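Local coordinates for protein MmcR (PDB 3GWZ) that transfers the methyl group of S-adenosyl-L-methionine to a quinone hydroxyl of demethylated mitomycins, completing the methoxy group of mitomycins A and B, at residues W166-T169 with K174-E177. Residues are numbered along the deposited sequence; the frame is centred on the assembly and turned at random.
Sequences WQLT and KARE. With SAH (S-adenosyl-L-homocysteine), chain G.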
ATOM      1  N   TRP A 166      -6.619  25.199  17.104  1.00 11.52           N
ATOM      2  CA  TRP A 166      -7.686  25.346  16.110  1.00 15.78           C
ATOM      3  C   TRP A 166      -7.284  26.296  14.979  1.00 14.81           C
ATOM      4  O   TRP A 166      -7.686  26.109  13.829  1.00 14.51           O
ATOM      5  CB  TRP A 166      -8.998  25.796  16.751  1.00 15.29           C
ATOM      6  CG  TRP A 166      -9.596  24.787  17.665  1.00 15.76           C
ATOM      7  CD1 TRP A 166     -10.028  24.996  18.942  1.00 15.18           C
ATOM      8  CD2 TRP A 166      -9.839  23.401  17.379  1.00 13.15           C
ATOM      9  NE1 TRP A 166     -10.531  23.833  19.466  1.00 17.50           N
ATOM     10  CE2 TRP A 166     -10.425  22.837  18.530  1.00 15.53           C
ATOM     11  CE3 TRP A 166      -9.615  22.586  16.266  1.00 13.46           C
ATOM     12  CZ2 TRP A 166     -10.783  21.491  18.604  1.00 14.72           C
ATOM     13  CZ3 TRP A 166      -9.970  21.242  16.339  1.00 11.44           C
ATOM     14  CH2 TRP A 166     -10.547  20.711  17.495  1.00 10.76           C
ATOM     15  N   GLN A 167      -6.490  27.312  15.303  1.00 14.85           N
ATOM     16  CA  GLN A 167      -6.063  28.259  14.281  1.00 14.53           C
ATOM     17  C   GLN A 167      -5.057  27.607  13.345  1.00 17.49           C
ATOM     18  O   GLN A 167      -5.097  27.819  12.138  1.00 17.46           O
ATOM     19  CB  GLN A 167      -5.461  29.521  14.910  1.00 16.68           C
ATOM     20  CG  GLN A 167      -5.108  30.603  13.905  1.00 27.16           C
ATOM     21  CD  GLN A 167      -6.320  31.081  13.118  1.00 36.09           C
ATOM     22  OE1 GLN A 167      -6.228  31.358  11.924  1.00 42.86           O
ATOM     23  NE2 GLN A 167      -7.465  31.166  13.785  1.00 34.47           N
ATOM     24  N   LEU A 168      -4.153  26.810  13.902  1.00 16.30           N
ATOM     25  CA  LEU A 168      -3.171  26.119  13.073  1.00 12.90           C
ATOM     26  C   LEU A 168      -3.850  25.161  12.094  1.00 17.61           C
ATOM     27  O   LEU A 168      -3.535  25.145  10.893  1.00 19.00           O
ATOM     28  CB  LEU A 168      -2.163  25.351  13.939  1.00 13.09           C
ATOM     29  CG  LEU A 168      -1.147  24.568  13.104  1.00 15.95           C
ATOM     30  CD1 LEU A 168      -0.242  25.540  12.356  1.00 16.69           C
ATOM     31  CD2 LEU A 168      -0.320  23.638  13.981  1.00 16.61           C
ATOM     32  N   THR A 169      -4.787  24.363  12.600  1.00 14.43           N
ATOM     33  CA  THR A 169      -5.458  23.382  11.749  1.00 13.88           C
ATOM     34  C   THR A 169      -6.405  24.073  10.757  1.00 19.72           C
ATOM     35  O   THR A 169      -6.703  23.544   9.679  1.00 20.11           O
ATOM     36  CB  THR A 169      -6.200  22.290  12.577  1.00 14.62           C
ATOM     37  OG1 THR A 169      -7.061  22.902  13.545  1.00 15.38           O
ATOM     38  CG2 THR A 169      -5.190  21.384  13.310  1.00 10.82           C
ATOM     39  N   LYS A 174      -1.419  20.983   5.905  1.00 18.53           N
ATOM     40  CA  LYS A 174      -0.672  19.813   6.363  1.00 23.21           C
ATOM     41  C   LYS A 174      -1.024  19.462   7.810  1.00 18.39           C
ATOM     42  O   LYS A 174      -1.277  18.301   8.128  1.00 19.30           O
ATOM     43  CB  LYS A 174       0.837  20.033   6.218  1.00 25.42           C
ATOM     44  CG  LYS A 174       1.288  20.251   4.782  1.00 37.66           C
ATOM     45  CD  LYS A 174       2.761  20.647   4.711  1.00 57.85           C
ATOM     46  CE  LYS A 174       3.192  20.941   3.277  1.00 69.10           C
ATOM     47  NZ  LYS A 174       2.971  19.777   2.370  1.00 66.83           N
ATOM     48  N   ALA A 175      -1.045  20.468   8.680  1.00 19.31           N
ATOM     49  CA  ALA A 175      -1.464  20.275  10.062  1.00 18.37           C
ATOM     50  C   ALA A 175      -2.908  19.769  10.136  1.00 15.95           C
ATOM     51  O   ALA A 175      -3.216  18.836  10.882  1.00 15.01           O
ATOM     52  CB  ALA A 175      -1.308  21.569  10.845  1.00 18.03           C
ATOM     53  N   ARG A 176      -3.794  20.391   9.365  1.00 16.99           N
ATOM     54  CA  ARG A 176      -5.195  19.973   9.311  1.00 15.02           C
ATOM     55  C   ARG A 176      -5.303  18.503   8.908  1.00 16.67           C
ATOM     56  O   ARG A 176      -6.067  17.733   9.492  1.00 15.13           O
ATOM     57  CB  ARG A 176      -5.966  20.851   8.314  1.00 16.74           C
ATOM     58  CG  ARG A 176      -7.488  20.668   8.313  1.00 20.46           C
ATOM     59  CD  ARG A 176      -8.095  21.369   7.091  1.00 19.83           C
ATOM     60  NE  ARG A 176      -7.564  22.725   6.948  1.00 29.41           N
ATOM     61  CZ  ARG A 176      -7.263  23.305   5.791  1.00 24.18           C
ATOM     62  NH1 ARG A 176      -7.428  22.657   4.650  1.00 26.11           N
ATOM     63  NH2 ARG A 176      -6.786  24.540   5.777  1.00 31.82           N
ATOM     64  N   GLU A 177      -4.513  18.115   7.918  1.00 15.19           N
ATOM     65  CA  GLU A 177      -4.555  16.754   7.403  1.00 16.56           C
ATOM     66  C   GLU A 177      -4.080  15.742   8.452  1.00 18.07           C
ATOM     67  O   GLU A 177      -4.741  14.729   8.668  1.00 14.74           O
ATOM     68  CB  GLU A 177      -3.728  16.648   6.112  1.00 19.72           C
ATOM     69  CG  GLU A 177      -3.336  15.227   5.713  1.00 30.68           C
ATOM     70  CD  GLU A 177      -4.352  14.566   4.803  1.00 46.71           C
ATOM     71  OE1 GLU A 177      -5.547  14.919   4.885  1.00 42.11           O
ATOM     72  OE2 GLU A 177      -3.953  13.691   4.003  1.00 54.28           O
TER
HETATM   73  N   SAH G 352     -16.955  14.527  15.815  1.00 12.43           N
HETATM   74  CA  SAH G 352     -15.685  14.165  15.098  1.00 10.20           C
HETATM   75  CB  SAH G 352     -14.533  15.164  15.323  1.00 11.62           C
HETATM   76  CG  SAH G 352     -14.089  15.384  16.782  1.00 16.88           C
HETATM   77  SD  SAH G 352     -12.667  16.464  16.884  1.00  7.27           S
HETATM   78  C   SAH G 352     -15.247  12.792  15.527  1.00 18.92           C
HETATM   79  O   SAH G 352     -14.420  12.175  14.849  1.00 17.14           O
HETATM   80  OXT SAH G 352     -15.712  12.264  16.546  1.00 16.00           O
HETATM   81  C5' SAH G 352     -13.482  18.003  17.259  1.00 12.17           C
HETATM   82  C4' SAH G 352     -14.019  18.744  16.016  1.00 12.98           C
HETATM   83  O4' SAH G 352     -14.613  20.023  16.339  1.00 12.80           O
HETATM   84  C3' SAH G 352     -13.002  19.043  14.910  1.00 12.81           C
HETATM   85  O3' SAH G 352     -13.354  18.291  13.737  1.00 13.26           O
HETATM   86  C2' SAH G 352     -13.125  20.541  14.618  1.00 11.76           C
HETATM   87  O2' SAH G 352     -13.130  20.861  13.221  1.00 12.62           O
HETATM   88  C1' SAH G 352     -14.490  20.869  15.176  1.00 12.81           C
HETATM   89  N9  SAH G 352     -14.658  22.268  15.628  1.00 13.86           N
HETATM   90  C8  SAH G 352     -13.835  22.951  16.455  1.00 13.93           C
HETATM   91  N7  SAH G 352     -14.318  24.198  16.684  1.00 14.01           N
HETATM   92  C5  SAH G 352     -15.483  24.306  16.000  1.00 15.60           C
HETATM   93  C6  SAH G 352     -16.514  25.346  15.816  1.00 17.12           C
HETATM   94  N6  SAH G 352     -16.357  26.539  16.439  1.00 11.24           N
HETATM   95  N1  SAH G 352     -17.578  25.065  15.017  1.00 13.76           N
HETATM   96  C2  SAH G 352     -17.709  23.876  14.410  1.00 16.26           C
HETATM   97  N3  SAH G 352     -16.808  22.878  14.537  1.00 15.46           N
HETATM   98  C4  SAH G 352     -15.702  23.035  15.306  1.00 13.53           C
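Arg176 reaches back from the first turn of helix 173-197 to the last turn of helix 165-171, where its NE donates a hydrogen bond of 3.0 Å to Thr169 O. The oxygen meets the guanidinium at its edge and close to its plane; NE lies nearly in line with the C=O bond (C=O...N angle 170°), while an N-H...O angle of 154° leaves the bond somewhat bent. A bend at chi3 (-48°) in an otherwise extended side chain turns the guanidinium edge to this carbonyl, and NH2 bonds to the next one, His170 O, so two C-terminal carbonyls of the short helix share one cation.

The tight part lies where the backbones come closest, with the CA atoms of Thr169 and Arg176 4.2 Å apart. Thr169 is buried here, its CG2 resting 4.0 Å from Ala175 O, while its OG1 bonds to Phe165 O and Arg234. Beside it Ala175 CB packs against Leu168 CG at 3.8 Å, and Trp138 of helix 137-144 touches both residues. The looser side is that of Leu168 and Arg176, both partly exposed.

At the other end of helix 165-171, one face of the Trp166 ring lies under S-adenosyl-L-homocysteine, with C8 of the adenine 3.9 Å above the ring plane. The guanidinium probably offsets the helix dipole, while Arg234, which binds S-adenosyl-L-methionine, also bonds to Trp166 O and ties this helix to the cofactor pocket.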